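K Homology domain-containing protein (Aeropyrum pernix, PDB 1TUA) is of unknown function but probably binds RNA, as expected of a protein built from two K homology (KH) domains. Local coordinates at residues V46-E51 with K62-V67; A27-M30 with V36-V39; D86-V91 with E145-A150. All blocks are in the same frame, centred on the assembly; numbering follows the deposited sequence.

Contact 1 (V46-E51 with K62-V67); sequences VIVEPE and KAAEVV
Val48 meets the helix with both of its methyl groups. CG1, anti to the backbone N (chi1 -175°), reaches Ala63 CB at 3.9 Å, while CG2 comes down on the helix backbone beside the next residue, 4.1 Å from Ala64 CA. One branched side chain thus sits over two consecutive alanines, whose small methyls let the strand come close: the CA atoms of Val48 and Ala64 are 6.3 Å apart. One turn further along the helix the packing is looser, with Val67 CG1 4.3 Å from Val46 CB. This is the sheet-to-helix interface of a type I KH fold, in which the last helix, 57-72, packs on one face of the three-stranded antiparallel sheet. Residues 62-67 run nearly antiparallel to residues 46-50, at 160°, their local axes 8.9 Å apart at closest. No hydrogen bond crosses between the segments; the contact is apolar, and all five touching residues are buried. Around these five residues, Ile6 and Val8 of strand 6-9 pack on Ala64, and Ile29 and Thr33 of helix 24-33 on Ala63. Further out, Lys62 NZ hydrogen-bonds to the carbonyl oxygens of Leu82 and Glu84, tying the helix to the chain that leads into the second domain.

Contact 2 (A27-M30 with V36-V39); sequences AEIM and VITV
Ile29 meets the strand through its CG2 methyl, which lies 3.7 Å from Ile37 CD1; the two isoleucine side chains cross at about a right angle, and the end of Ile37 also rests near Ile29 CB. Ile29 touches Ala63 and Val66 of helix 57-72 as well, so it fills the corner between that helix and the sheet. Helix 24-33 and strand 35-40 are the second helix and second strand of a type I KH fold, joined by a tight turn, and the strand is an outermost one of its sheet within the chain. Met30 follows and crosses Ile37 obliquely, CG against CG1 at 3.7 Å. Its thioether then reaches the strand backbone: Ile37 N gives a weak but nearly straight hydrogen bond to SD, 3.5 Å long with 166° at the hydrogen. A turn about the CG-SD bond (chi3 -104°) brings CE to 4.1 Å from Ile37 O. With an alanine in place of Met30, Ile37 N would probably be left without its sulfur partner and a gap would open beside Ile37 CG1. On the strand's other edge, Val36 and Thr38 make backbone hydrogen bonds to Glu49 and Ile47 of strand 45-50.

Contact 3 (D86-V91 with E145-A150); sequences DQILVV and ERAMAA
Ala149 N bonds to Glu145 O at 2.9 Å, closing the helical turn that carries Ala147 and Met148 against Ile88 and Val90. The pairing belongs to the second KH domain, where strand 87-93, the first of its three-stranded antiparallel sheet, packs on the closing helix 144-158. Residues 87-91 and 145-150 run nearly parallel, 18° apart, their local axes 8.8 Å apart at closest. Ala147 is the central point: its single methyl faces two residues of the strand, with Val90 CG2 at 3.9 Å and Ile88 CG1 at 4.2 Å. The small side chain keeps the backbones close, the CA atoms of Val90 and Ala147 being 6.6 Å apart. Leu89, between the two, points away from helix 144-158 and packs on Leu72 and Lys68 of helix 57-72, so this strand has a helix on each face. Behind the helix, Arg146 makes salt bridges to Asp143 and to Glu181 of the long helix 163-188. With CG1 anti to the backbone N (chi1 171°), CG2 of Val90 falls beside that N, and this methyl, already against Ala147, also meets the folded side chain of Met148, 4.2 Å from SD.

From the N terminus, contact 2 comes first, closing the short turn between helix 24-33 and strand 35-40. Contact 1 follows, joining the next strand, 45-50, to helix 57-72 over a ten-residue connection. The two share one sheet and are continuous: their strands are neighbours, and Val46 packs on Ile37 where the contacts meet. Contact 3 opens only afterwards and spans a much longer loop, bringing strand 87-93 to helix 144-158 in the second KH fold. All three thus follow in series, none nesting in or crossing another. Contact 3 touches contact 1 through Glu65 against Leu89 but lies about 12 Å, at the nearest atoms, from contact 2. Helix 57-72 thus stands between the sheets of a four-layer alpha-beta sandwich.

Contact 1 (V46-E51 with K62-V67)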
# COMPACT_ATOMS: atom_id res chain seq x y z
N VAL A 46 6.23 -10.45 -12.80
CA VAL A 46 6.81 -9.26 -13.39
C VAL A 46 8.26 -9.16 -12.91
O VAL A 46 8.57 -9.50 -11.77
CB VAL A 46 6.00 -8.01 -12.96
CG1 VAL A 46 6.74 -6.73 -13.31
CG2 VAL A 46 4.62 -8.05 -13.64
N ILE A 47 9.16 -8.74 -13.79
CA ILE A 47 10.56 -8.59 -13.42
C ILE A 47 10.95 -7.13 -13.61
O ILE A 47 10.77 -6.57 -14.69
CB ILE A 47 11.48 -9.47 -14.28
CG1 ILE A 47 11.00 -10.92 -14.24
CG2 ILE A 47 12.92 -9.37 -13.77
CD1 ILE A 47 11.77 -11.85 -15.14
N VAL A 48 11.49 -6.52 -12.56
CA VAL A 48 11.91 -5.13 -12.60
C VAL A 48 13.44 -5.07 -12.60
O VAL A 48 14.08 -5.66 -11.73
CB VAL A 48 11.37 -4.35 -11.38
CG1 VAL A 48 11.72 -2.88 -11.51
CG2 VAL A 48 9.86 -4.53 -11.26
N GLU A 49 14.01 -4.38 -13.58
CA GLU A 49 15.45 -4.23 -13.69
C GLU A 49 15.82 -2.78 -13.95
O GLU A 49 15.02 -2.01 -14.47
CB GLU A 49 16.00 -5.03 -14.88
CG GLU A 49 15.61 -6.47 -14.97
CD GLU A 49 16.11 -7.08 -16.27
OE1 GLU A 49 15.89 -6.44 -17.32
OE2 GLU A 49 16.72 -8.16 -16.24
N PRO A 50 17.05 -2.39 -13.61
CA PRO A 50 17.47 -1.01 -13.86
C PRO A 50 17.84 -0.92 -15.34
O PRO A 50 18.26 -1.91 -15.94
CB PRO A 50 18.68 -0.84 -12.95
CG PRO A 50 19.29 -2.22 -12.96
CD PRO A 50 18.08 -3.13 -12.85
N GLU A 51 17.66 0.25 -15.96
CA GLU A 51 18.01 0.40 -17.37
C GLU A 51 19.53 0.54 -17.54
O GLU A 51 20.06 0.28 -18.62
CB GLU A 51 17.29 1.60 -17.99
CG GLU A 51 17.71 2.95 -17.41
CD GLU A 51 16.90 4.11 -17.99
OE1 GLU A 51 15.80 3.89 -18.52
OE2 GLU A 51 17.37 5.27 -17.88
N LYS A 62 11.25 1.07 -5.47
CA LYS A 62 9.95 1.75 -5.52
C LYS A 62 9.15 1.33 -6.76
O LYS A 62 7.93 1.23 -6.71
CB LYS A 62 10.13 3.27 -5.49
CG LYS A 62 10.54 3.78 -4.12
CD LYS A 62 10.59 5.31 -4.08
CE LYS A 62 10.76 5.82 -2.65
NZ LYS A 62 9.56 5.52 -1.80
N ALA A 63 9.84 1.08 -7.87
CA ALA A 63 9.17 0.63 -9.08
C ALA A 63 8.47 -0.70 -8.76
O ALA A 63 7.31 -0.92 -9.14
CB ALA A 63 10.19 0.42 -10.21
N ALA A 64 9.17 -1.57 -8.04
CA ALA A 64 8.63 -2.88 -7.66
C ALA A 64 7.48 -2.72 -6.66
O ALA A 64 6.53 -3.51 -6.67
CB ALA A 64 9.73 -3.75 -7.07
N GLU A 65 7.56 -1.71 -5.80
CA GLU A 65 6.50 -1.50 -4.81
C GLU A 65 5.23 -1.03 -5.51
O GLU A 65 4.13 -1.41 -5.11
CB GLU A 65 6.93 -0.48 -3.76
CG GLU A 65 7.99 -1.02 -2.82
CD GLU A 65 7.49 -2.18 -1.98
OE1 GLU A 65 6.79 -1.95 -0.98
OE2 GLU A 65 7.80 -3.34 -2.32
N VAL A 66 5.37 -0.22 -6.54
CA VAL A 66 4.20 0.25 -7.28
C VAL A 66 3.49 -0.96 -7.89
O VAL A 66 2.26 -1.09 -7.80
CB VAL A 66 4.59 1.23 -8.40
CG1 VAL A 66 3.39 1.50 -9.29
CG2 VAL A 66 5.11 2.52 -7.79
N VAL A 67 4.26 -1.86 -8.49
CA VAL A 67 3.68 -3.07 -9.09
C VAL A 67 2.96 -3.90 -8.03
O VAL A 67 1.85 -4.38 -8.25
CB VAL A 67 4.77 -3.94 -9.75
CG1 VAL A 67 4.18 -5.30 -10.14
CG2 VAL A 67 5.32 -3.22 -10.99

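Contact 2 (A27-M30 with V36-V39)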
# COMPACT_ATOMS: atom_id res chain seq x y z
N ALA A 27 4.72 1.30 -18.74
CA ALA A 27 5.54 2.27 -19.45
C ALA A 27 5.79 3.50 -18.58
O ALA A 27 6.91 4.01 -18.55
CB ALA A 27 4.87 2.69 -20.74
N GLU A 28 4.76 3.96 -17.89
CA GLU A 28 4.88 5.13 -17.03
C GLU A 28 5.77 4.82 -15.82
O GLU A 28 6.56 5.66 -15.40
CB GLU A 28 3.49 5.59 -16.56
CG GLU A 28 3.47 6.91 -15.81
CD GLU A 28 4.13 8.05 -16.58
OE1 GLU A 28 4.20 7.98 -17.83
OE2 GLU A 28 4.58 9.02 -15.93
N ILE A 29 5.64 3.61 -15.27
CA ILE A 29 6.48 3.25 -14.13
C ILE A 29 7.94 3.25 -14.58
O ILE A 29 8.82 3.78 -13.90
CB ILE A 29 6.14 1.85 -13.57
CG1 ILE A 29 4.70 1.83 -13.08
CG2 ILE A 29 7.08 1.52 -12.41
CD1 ILE A 29 4.22 0.45 -12.66
N MET A 30 8.19 2.66 -15.75
CA MET A 30 9.54 2.60 -16.31
C MET A 30 10.09 4.01 -16.54
O MET A 30 11.22 4.32 -16.18
CB MET A 30 9.53 1.83 -17.64
CG MET A 30 9.37 0.31 -17.52
SD MET A 30 9.31 -0.56 -19.14
CE MET A 30 7.66 -0.88 -19.24
N VAL A 36 13.34 -1.17 -16.39
CA VAL A 36 12.81 -1.95 -17.49
C VAL A 36 11.97 -3.04 -16.83
O VAL A 36 12.47 -3.79 -15.98
CB VAL A 36 13.92 -2.57 -18.34
CG1 VAL A 36 13.30 -3.41 -19.46
CG2 VAL A 36 14.81 -1.47 -18.91
N ILE A 37 10.70 -3.10 -17.19
CA ILE A 37 9.81 -4.07 -16.61
C ILE A 37 9.37 -5.09 -17.65
O ILE A 37 8.84 -4.72 -18.70
CB ILE A 37 8.57 -3.37 -16.02
CG1 ILE A 37 9.01 -2.37 -14.95
CG2 ILE A 37 7.61 -4.39 -15.43
CD1 ILE A 37 7.87 -1.55 -14.37
N THR A 38 9.60 -6.36 -17.36
CA THR A 38 9.22 -7.42 -18.28
C THR A 38 8.12 -8.25 -17.62
O THR A 38 8.17 -8.54 -16.42
CB THR A 38 10.43 -8.30 -18.63
OG1 THR A 38 10.96 -8.87 -17.43
CG2 THR A 38 11.51 -7.47 -19.29
N VAL A 39 7.13 -8.62 -18.42
CA VAL A 39 5.99 -9.38 -17.93
C VAL A 39 5.95 -10.81 -18.46
O VAL A 39 6.18 -11.06 -19.64
CB VAL A 39 4.68 -8.68 -18.32
CG1 VAL A 39 3.49 -9.44 -17.75
CG2 VAL A 39 4.69 -7.24 -17.84

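Contact 3 (D86-V91 with E145-A150)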
# COMPACT_ATOMS: atom_id res chain seq x y z
N ASP A 86 9.69 9.04 1.11
CA ASP A 86 9.15 8.66 2.41
C ASP A 86 7.85 7.86 2.41
O ASP A 86 7.37 7.48 3.48
CB ASP A 86 8.99 9.90 3.29
CG ASP A 86 10.29 10.64 3.49
OD1 ASP A 86 11.31 9.97 3.80
OD2 ASP A 86 10.30 11.88 3.35
N GLN A 87 7.28 7.61 1.24
CA GLN A 87 6.04 6.83 1.18
C GLN A 87 6.37 5.34 1.13
O GLN A 87 7.26 4.93 0.38
CB GLN A 87 5.20 7.22 -0.05
CG GLN A 87 4.85 8.69 -0.13
CD GLN A 87 4.14 9.17 1.11
OE1 GLN A 87 3.02 8.76 1.41
NE2 GLN A 87 4.80 10.05 1.86
N ILE A 88 5.67 4.54 1.92
CA ILE A 88 5.90 3.10 1.94
C ILE A 88 4.58 2.33 1.82
O ILE A 88 3.49 2.89 1.95
CB ILE A 88 6.61 2.63 3.24
CG1 ILE A 88 5.69 2.87 4.45
CG2 ILE A 88 7.92 3.38 3.42
CD1 ILE A 88 6.17 2.22 5.71
N LEU A 89 4.69 1.04 1.57
CA LEU A 89 3.53 0.17 1.44
C LEU A 89 3.51 -0.81 2.60
O LEU A 89 4.49 -1.53 2.84
CB LEU A 89 3.61 -0.60 0.12
CG LEU A 89 2.57 -1.69 -0.12
CD1 LEU A 89 1.18 -1.08 -0.23
CD2 LEU A 89 2.93 -2.44 -1.40
N VAL A 90 2.41 -0.83 3.33
CA VAL A 90 2.24 -1.74 4.46
C VAL A 90 1.00 -2.56 4.17
O VAL A 90 0.01 -2.03 3.66
CB VAL A 90 2.04 -0.98 5.77
CG1 VAL A 90 1.66 -1.96 6.88
CG2 VAL A 90 3.32 -0.25 6.13
N VAL A 91 1.05 -3.85 4.48
CA VAL A 91 -0.08 -4.72 4.21
C VAL A 91 -0.54 -5.49 5.44
O VAL A 91 0.28 -5.98 6.21
CB VAL A 91 0.25 -5.75 3.11
CG1 VAL A 91 -0.94 -6.67 2.86
CG2 VAL A 91 0.64 -5.03 1.82
N GLU A 145 5.34 6.31 9.97
CA GLU A 145 4.49 6.43 11.15
C GLU A 145 2.99 6.43 10.88
O GLU A 145 2.22 5.79 11.60
CB GLU A 145 4.87 7.67 11.93
CG GLU A 145 6.27 7.63 12.46
CD GLU A 145 6.52 8.74 13.43
OE1 GLU A 145 6.51 9.92 13.01
OE2 GLU A 145 6.69 8.44 14.63
N ARG A 146 2.57 7.16 9.85
CA ARG A 146 1.15 7.21 9.51
C ARG A 146 0.65 5.86 8.99
O ARG A 146 -0.45 5.43 9.34
CB ARG A 146 0.90 8.32 8.48
CG ARG A 146 1.08 9.71 9.07
CD ARG A 146 0.93 10.80 8.02
NE ARG A 146 0.87 12.12 8.65
CZ ARG A 146 1.87 12.68 9.32
NH1 ARG A 146 3.03 12.04 9.44
NH2 ARG A 146 1.71 13.87 9.88
N ALA A 147 1.45 5.20 8.16
CA ALA A 147 1.06 3.89 7.64
C ALA A 147 0.96 2.88 8.80
O ALA A 147 0.06 2.03 8.83
CB ALA A 147 2.07 3.40 6.60
N MET A 148 1.89 2.96 9.75
CA MET A 148 1.87 2.05 10.89
C MET A 148 0.68 2.36 11.80
O MET A 148 0.10 1.44 12.40
CB MET A 148 3.19 2.11 11.67
CG MET A 148 4.39 1.50 10.92
SD MET A 148 4.09 -0.19 10.26
CE MET A 148 3.98 -1.10 11.77
N ALA A 149 0.30 3.63 11.89
CA ALA A 149 -0.85 4.02 12.71
C ALA A 149 -2.12 3.42 12.09
O ALA A 149 -2.96 2.85 12.79
CB ALA A 149 -0.96 5.54 12.78
N ALA A 150 -2.25 3.56 10.78
CA ALA A 150 -3.40 3.03 10.05
C ALA A 150 -3.46 1.50 10.18
O ALA A 150 -4.53 0.91 10.35
CB ALA A 150 -3.32 3.43 8.58